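Local coordinates for protein glucose-6-phosphate isomerase (Plasmodium falciparum, PDB 3QKI) that probably interconverts alpha-D-glucose 6-phosphate and beta-D-fructose 6-phosphate, the isomerase step of glycolysis and gluconeogenesis, at residues Pro380-Leu385 against Ile446-Ser451; Asp239-Leu244 against Ser269-Asp274. One frame throughout, in Å; residues are numbered along the deposited sequence.

Interaction 1 of 2, residues Pro380-Leu385 against Ile446-Ser451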
loop_
_atom_site.group_PDB
_atom_site.type_symbol
_atom_site.label_atom_id
_atom_site.label_comp_id
_atom_site.label_asym_id
_atom_site.label_seq_id
_atom_site.Cartn_x
_atom_site.Cartn_y
_atom_site.Cartn_z
ATOM N N PRO A 380 -3.384 10.095 -4.490
ATOM C CA PRO A 380 -3.065 10.848 -5.714
ATOM C C PRO A 380 -3.894 10.317 -6.897
ATOM O O PRO A 380 -3.912 9.110 -7.137
ATOM C CB PRO A 380 -1.572 10.598 -5.903
ATOM C CG PRO A 380 -1.307 9.274 -5.240
ATOM C CD PRO A 380 -2.351 9.072 -4.189
ATOM N N TYR A 381 -4.591 11.204 -7.624
ATOM C CA TYR A 381 -5.374 10.808 -8.812
ATOM C C TYR A 381 -4.403 10.855 -10.014
ATOM O O TYR A 381 -4.492 11.712 -10.895
ATOM C CB TYR A 381 -6.623 11.690 -8.970
ATOM C CG TYR A 381 -7.775 11.121 -8.173
ATOM C CD1 TYR A 381 -7.726 11.071 -6.781
ATOM C CD2 TYR A 381 -8.858 10.521 -8.808
ATOM C CE1 TYR A 381 -8.739 10.460 -6.042
ATOM C CE2 TYR A 381 -9.880 9.905 -8.078
ATOM C CZ TYR A 381 -9.802 9.854 -6.695
ATOM O OH TYR A 381 -10.795 9.245 -5.966
ATOM N N PHE A 382 -3.418 9.934 -9.985
ATOM C CA PHE A 382 -2.325 9.867 -10.939
ATOM C C PHE A 382 -1.603 8.549 -10.706
ATOM O O PHE A 382 -0.891 8.397 -9.713
ATOM C CB PHE A 382 -1.357 11.067 -10.725
ATOM C CG PHE A 382 -0.669 11.584 -11.968
ATOM C CD1 PHE A 382 -1.372 12.325 -12.921
ATOM C CD2 PHE A 382 0.686 11.335 -12.190
ATOM C CE1 PHE A 382 -0.719 12.832 -14.065
ATOM C CE2 PHE A 382 1.333 11.834 -13.343
ATOM C CZ PHE A 382 0.632 12.590 -14.259
ATOM N N GLN A 383 -1.803 7.578 -11.614
ATOM C CA GLN A 383 -1.165 6.273 -11.498
ATOM C C GLN A 383 0.381 6.325 -11.365
ATOM O O GLN A 383 0.941 5.467 -10.685
ATOM C CB GLN A 383 -1.630 5.326 -12.612
ATOM C CG GLN A 383 -1.193 3.863 -12.436
ATOM C CD GLN A 383 -1.781 3.178 -11.221
ATOM O OE1 GLN A 383 -2.737 3.632 -10.602
ATOM N NE2 GLN A 383 -1.187 2.082 -10.824
ATOM N N ASN A 384 1.060 7.340 -11.968
ATOM C CA ASN A 384 2.516 7.437 -11.844
ATOM C C ASN A 384 2.974 7.742 -10.426
ATOM O O ASN A 384 4.108 7.467 -10.092
ATOM C CB ASN A 384 3.158 8.300 -12.944
ATOM C CG ASN A 384 2.915 7.714 -14.319
ATOM O OD1 ASN A 384 2.695 6.519 -14.469
ATOM N ND2 ASN A 384 2.894 8.536 -15.345
ATOM N N LEU A 385 2.046 8.217 -9.565
ATOM C CA LEU A 385 2.303 8.440 -8.144
ATOM C C LEU A 385 2.012 7.159 -7.297
ATOM O O LEU A 385 1.878 7.266 -6.089
ATOM C CB LEU A 385 1.544 9.683 -7.631
ATOM C CG LEU A 385 2.172 11.051 -8.058
ATOM C CD1 LEU A 385 1.308 12.203 -7.584
ATOM C CD2 LEU A 385 3.560 11.238 -7.490
ATOM N N ILE A 446 -4.497 14.480 -4.523
ATOM C CA ILE A 446 -3.471 15.142 -5.332
ATOM C C ILE A 446 -3.822 14.902 -6.790
ATOM O O ILE A 446 -4.065 13.757 -7.182
ATOM C CB ILE A 446 -2.037 14.657 -4.951
ATOM C CG1 ILE A 446 -1.759 14.950 -3.464
ATOM C CG2 ILE A 446 -0.979 15.333 -5.842
ATOM C CD1 ILE A 446 -0.774 14.026 -2.782
ATOM N N GLY A 447 -3.954 15.985 -7.551
ATOM C CA GLY A 447 -4.338 15.899 -8.951
ATOM C C GLY A 447 -3.563 16.868 -9.805
ATOM O O GLY A 447 -2.975 17.827 -9.277
ATOM N N PHE A 448 -3.549 16.608 -11.132
ATOM C CA PHE A 448 -2.844 17.417 -12.125
ATOM C C PHE A 448 -3.764 17.820 -13.252
ATOM O O PHE A 448 -4.734 17.112 -13.544
ATOM C CB PHE A 448 -1.618 16.666 -12.659
ATOM C CG PHE A 448 -0.678 16.265 -11.549
ATOM C CD1 PHE A 448 -0.842 15.053 -10.878
ATOM C CD2 PHE A 448 0.325 17.126 -11.121
ATOM C CE1 PHE A 448 -0.020 14.722 -9.795
ATOM C CE2 PHE A 448 1.138 16.789 -10.031
ATOM C CZ PHE A 448 0.968 15.583 -9.389
ATOM N N LYS A 449 -3.456 18.956 -13.899
ATOM C CA LYS A 449 -4.239 19.447 -15.038
ATOM C C LYS A 449 -3.936 18.664 -16.297
ATOM O O LYS A 449 -4.806 18.535 -17.163
ATOM C CB LYS A 449 -3.945 20.934 -15.277
ATOM C CG LYS A 449 -4.645 21.857 -14.276
ATOM C CD LYS A 449 -4.228 23.330 -14.489
ATOM C CE LYS A 449 -4.629 23.830 -15.877
ATOM N NZ LYS A 449 -4.657 25.311 -15.950
ATOM N N HIS A 450 -2.726 18.101 -16.377
ATOM C CA HIS A 450 -2.260 17.363 -17.551
ATOM C C HIS A 450 -1.806 15.969 -17.224
ATOM O O HIS A 450 -1.241 15.719 -16.158
ATOM C CB HIS A 450 -1.120 18.131 -18.271
ATOM C CG HIS A 450 -1.571 19.463 -18.774
ATOM N ND1 HIS A 450 -1.411 20.622 -18.022
ATOM C CD2 HIS A 450 -2.277 19.763 -19.890
ATOM C CE1 HIS A 450 -1.988 21.587 -18.724
ATOM N NE2 HIS A 450 -2.523 21.116 -19.850
ATOM N N SER A 451 -1.963 15.079 -18.211
ATOM C CA SER A 451 -1.522 13.695 -18.139
ATOM C C SER A 451 -0.065 13.555 -18.633
ATOM O O SER A 451 0.419 14.416 -19.367
ATOM C CB SER A 451 -2.406 12.840 -19.053
ATOM O OG SER A 451 -2.035 11.474 -18.961
HETATM O O HOH W 1 -4.359 14.009 -12.127
#

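Interaction 2 of 2, residues Asp239-Leu244 against Ser269-Asp274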
loop_
_atom_site.group_PDB
_atom_site.type_symbol
_atom_site.label_atom_id
_atom_site.label_comp_id
_atom_site.label_asym_id
_atom_site.label_seq_id
_atom_site.Cartn_x
_atom_site.Cartn_y
_atom_site.Cartn_z
ATOM N N ASP A 239 20.971 -9.378 -17.716
ATOM C CA ASP A 239 22.293 -9.915 -18.017
ATOM C C ASP A 239 23.266 -9.146 -17.118
ATOM O O ASP A 239 23.215 -7.910 -17.088
ATOM C CB ASP A 239 22.648 -9.716 -19.513
ATOM C CG ASP A 239 23.973 -10.315 -19.981
ATOM O OD1 ASP A 239 24.823 -10.633 -19.125
ATOM O OD2 ASP A 239 24.158 -10.462 -21.209
ATOM N N GLN A 240 24.137 -9.882 -16.368
ATOM C CA GLN A 240 25.155 -9.284 -15.485
ATOM C C GLN A 240 26.003 -8.260 -16.230
ATOM O O GLN A 240 26.330 -7.229 -15.657
ATOM C CB GLN A 240 26.085 -10.347 -14.899
ATOM C CG GLN A 240 25.441 -11.242 -13.855
ATOM C CD GLN A 240 24.816 -12.481 -14.439
ATOM O OE1 GLN A 240 24.264 -12.466 -15.530
ATOM N NE2 GLN A 240 24.871 -13.580 -13.699
ATOM N N TYR A 241 26.321 -8.534 -17.517
ATOM C CA TYR A 241 27.139 -7.663 -18.367
ATOM C C TYR A 241 26.552 -6.283 -18.653
ATOM O O TYR A 241 27.320 -5.384 -18.995
ATOM C CB TYR A 241 27.528 -8.352 -19.688
ATOM C CG TYR A 241 28.402 -9.588 -19.579
ATOM C CD1 TYR A 241 29.453 -9.644 -18.675
ATOM C CD2 TYR A 241 28.273 -10.636 -20.489
ATOM C CE1 TYR A 241 30.303 -10.745 -18.616
ATOM C CE2 TYR A 241 29.119 -11.747 -20.444
ATOM C CZ TYR A 241 30.139 -11.795 -19.508
ATOM O OH TYR A 241 30.966 -12.897 -19.448
ATOM N N ASP A 242 25.215 -6.101 -18.530
ATOM C CA ASP A 242 24.530 -4.818 -18.773
ATOM C C ASP A 242 24.175 -4.071 -17.488
ATOM O O ASP A 242 23.598 -2.984 -17.552
ATOM C CB ASP A 242 23.181 -5.095 -19.480
ATOM C CG ASP A 242 23.237 -5.788 -20.811
ATOM O OD1 ASP A 242 24.145 -5.468 -21.607
ATOM O OD2 ASP A 242 22.320 -6.594 -21.098
ATOM N N THR A 243 24.447 -4.674 -16.340
ATOM C CA THR A 243 23.975 -4.226 -15.034
ATOM C C THR A 243 24.948 -3.471 -14.125
ATOM O O THR A 243 25.999 -3.996 -13.762
ATOM C CB THR A 243 23.362 -5.446 -14.322
ATOM O OG1 THR A 243 22.448 -6.091 -15.220
ATOM C CG2 THR A 243 22.661 -5.088 -13.002
ATOM N N LEU A 244 24.525 -2.284 -13.686
ATOM C CA LEU A 244 25.215 -1.471 -12.689
ATOM C C LEU A 244 24.497 -1.729 -11.346
ATOM O O LEU A 244 23.273 -1.735 -11.296
ATOM C CB LEU A 244 25.170 0.021 -13.045
ATOM C CG LEU A 244 25.959 0.947 -12.094
ATOM C CD1 LEU A 244 27.457 0.746 -12.227
ATOM C CD2 LEU A 244 25.589 2.384 -12.297
ATOM N N SER A 269 29.352 -12.133 -10.254
ATOM C CA SER A 269 30.547 -12.980 -10.379
ATOM C C SER A 269 30.336 -14.304 -11.112
ATOM O O SER A 269 31.300 -15.011 -11.380
ATOM C CB SER A 269 31.196 -13.217 -9.021
ATOM O OG SER A 269 31.586 -11.971 -8.472
ATOM N N LEU A 270 29.097 -14.638 -11.447
ATOM C CA LEU A 270 28.802 -15.820 -12.248
ATOM C C LEU A 270 29.333 -15.571 -13.673
ATOM O O LEU A 270 29.719 -16.518 -14.354
ATOM C CB LEU A 270 27.282 -16.102 -12.287
ATOM C CG LEU A 270 26.637 -16.511 -10.951
ATOM C CD1 LEU A 270 25.148 -16.566 -11.075
ATOM C CD2 LEU A 270 27.140 -17.857 -10.451
ATOM N N LYS A 271 29.400 -14.296 -14.087
ATOM C CA LYS A 271 29.866 -13.881 -15.414
ATOM C C LYS A 271 31.063 -12.942 -15.358
ATOM O O LYS A 271 31.907 -13.027 -16.243
ATOM C CB LYS A 271 28.730 -13.202 -16.207
ATOM C CG LYS A 271 27.537 -14.109 -16.518
ATOM C CD LYS A 271 27.274 -14.136 -18.021
ATOM C CE LYS A 271 25.920 -13.617 -18.382
ATOM N NZ LYS A 271 25.867 -13.169 -19.798
ATOM N N ILE A 272 31.108 -12.002 -14.375
ATOM C CA ILE A 272 32.174 -10.998 -14.243
ATOM C C ILE A 272 33.133 -11.491 -13.153
ATOM O O ILE A 272 32.897 -11.312 -11.959
ATOM C CB ILE A 272 31.599 -9.580 -14.021
ATOM C CG1 ILE A 272 30.497 -9.281 -15.060
ATOM C CG2 ILE A 272 32.711 -8.515 -14.061
ATOM C CD1 ILE A 272 29.621 -8.058 -14.746
ATOM N N LYS A 273 34.187 -12.176 -13.605
ATOM C CA LYS A 273 35.175 -12.828 -12.751
ATOM C C LYS A 273 36.365 -11.989 -12.304
ATOM O O LYS A 273 36.948 -12.313 -11.274
ATOM C CB LYS A 273 35.649 -14.148 -13.390
ATOM C CG LYS A 273 34.808 -15.354 -12.974
ATOM C CD LYS A 273 33.881 -15.793 -14.050
ATOM C CE LYS A 273 33.306 -17.166 -13.779
ATOM N NZ LYS A 273 32.452 -17.210 -12.561
ATOM N N ASP A 274 36.766 -10.961 -13.083
ATOM C CA ASP A 274 37.923 -10.112 -12.734
ATOM C C ASP A 274 37.503 -9.026 -11.769
ATOM O O ASP A 274 36.479 -8.385 -12.008
ATOM C CB ASP A 274 38.512 -9.436 -13.993
HETATM O O HOH W 2 31.836 -15.412 -18.253
#

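Interaction 1 of 2, residues Pro380-Leu385 against Ile446-Ser451
Pro380 and Ile446 pair as parallel neighbours near the C-terminal ends of strands 375-380 and 443-448, two adjoining strands in the six-stranded mixed sheet of this phosphoglucose isomerase fold. The pairing rests on Tyr381 N, which donates to Ile446 O at 2.6 Å. Pro380 CA brings a CH...O contact to the same oxygen, and the CB atoms of Pro380 and Ile446 sit side by side on one face of the sheet.

Beyond this point the chains part, Tyr381 being the centre of an inverse gamma turn and carrying its ring away from 446-451, its hydroxyl bonded to Gln428 and Tyr432. The tight packing passes to other side chains. Phe448 turns its edge to the face of Phe382, with ring centroids 4.7 Å apart and planes at 58°; Phe448 CD1 stands over the rim of the Phe382 ring rather than its middle. Phe448 CG lies beside its own backbone N (chi1 -57°), which swings the ring toward 380-385. Leu385 CD1 reaches that ring in its plane, 3.6 Å from Phe448 CE1, and also meets Ile446 CG2 at 4.2 Å. Phe518 and Leu521 continue the apolar packing around Phe448.

The far end is looser. At 449-451 the chain is partly exposed and gives Phe382 mainly backbone: His450 O lies near the plane of its ring, at the edge. Here the second subunit comes close, with its Pro228 against Ser451 and its Asn229 against Phe382. Back where the strands part, a water bridges the two backbones, donating to Tyr381 O at 2.6 Å and accepting from Phe448 N at 2.9 Å.

Interaction 2 of 2, residues Asp239-Leu244 against Ser269-Asp274
Two bends in the Lys271 side chain, at chi2 (-124°) and chi3 (-119°), carry its amine across Tyr241 to Asp239, whose own CG is turned away from the backbone N (chi1 -176°). The resulting salt bridge joins Lys271 NZ to Asp239 OD1 at 2.8 Å. Asp239 OD1 has two donors on opposite faces of the carboxylate, each well out of its plane: the lysine amine and Tyr241 N, the latter at 3.0 Å and closing an Asx turn. The Asx turn helps fix the carboxylate's rotation, and the two charges should stabilise each other.

On its way the lysine chain crosses the Tyr241 ring at about a right angle. Lys271 CD lies over the ring face as a CH-pi contact, 4.3 Å from the centroid, while Ile272 CG1 packs obliquely, 3.8 Å from Tyr241 CD1. A water links Tyr241 OH to Lys271 O, donating to the carbonyl. Gln240 also crosses the lysine, its OE1 3.5 Å from Lys271 CE, but its amide NE2 is bonded to Trp267 O in the last turn of helix 255-268. Ile272 CD1 reaches Gln240 O, and the side chain also packs on helix 275-278.

Asp239 O also takes two donors from opposite faces, Asp242 N and Thr243 OG1, which ties the 3-10 turn to the start of strand 243-248. The contact therefore fastens the loop after helix 255-268 to the N-terminal end of strand 243-248, first strand of a beta-alpha-beta crossover to strand 282-285 in the five-stranded parallel sheet, consistent with the sugar isomerase (SIS) domains of this family.

In the fold
The two contacts belong to different sheets and share no element; their centres are 38 Å apart and their nearest atoms about 21 Å. Interaction 1 is buried, about 15 Å from the chain's centre, near the C-terminal ends of neighbouring mixed-sheet strands; its Tyr381 side chain is about 8 Å from that of His429, a fructose 6-phosphate-binding residue, though no sugar is bound here. Interaction 2 is partly buried, about 33 Å out, where a parallel-sheet strand begins, away from the known sites. The second subunit meets interaction 1 at several residues, interaction 2 through Leu270. Aromatic and aliphatic packing dominates in 380-385/446-451, whereas a lysine-carboxylate pair bridges 239-244/269-274.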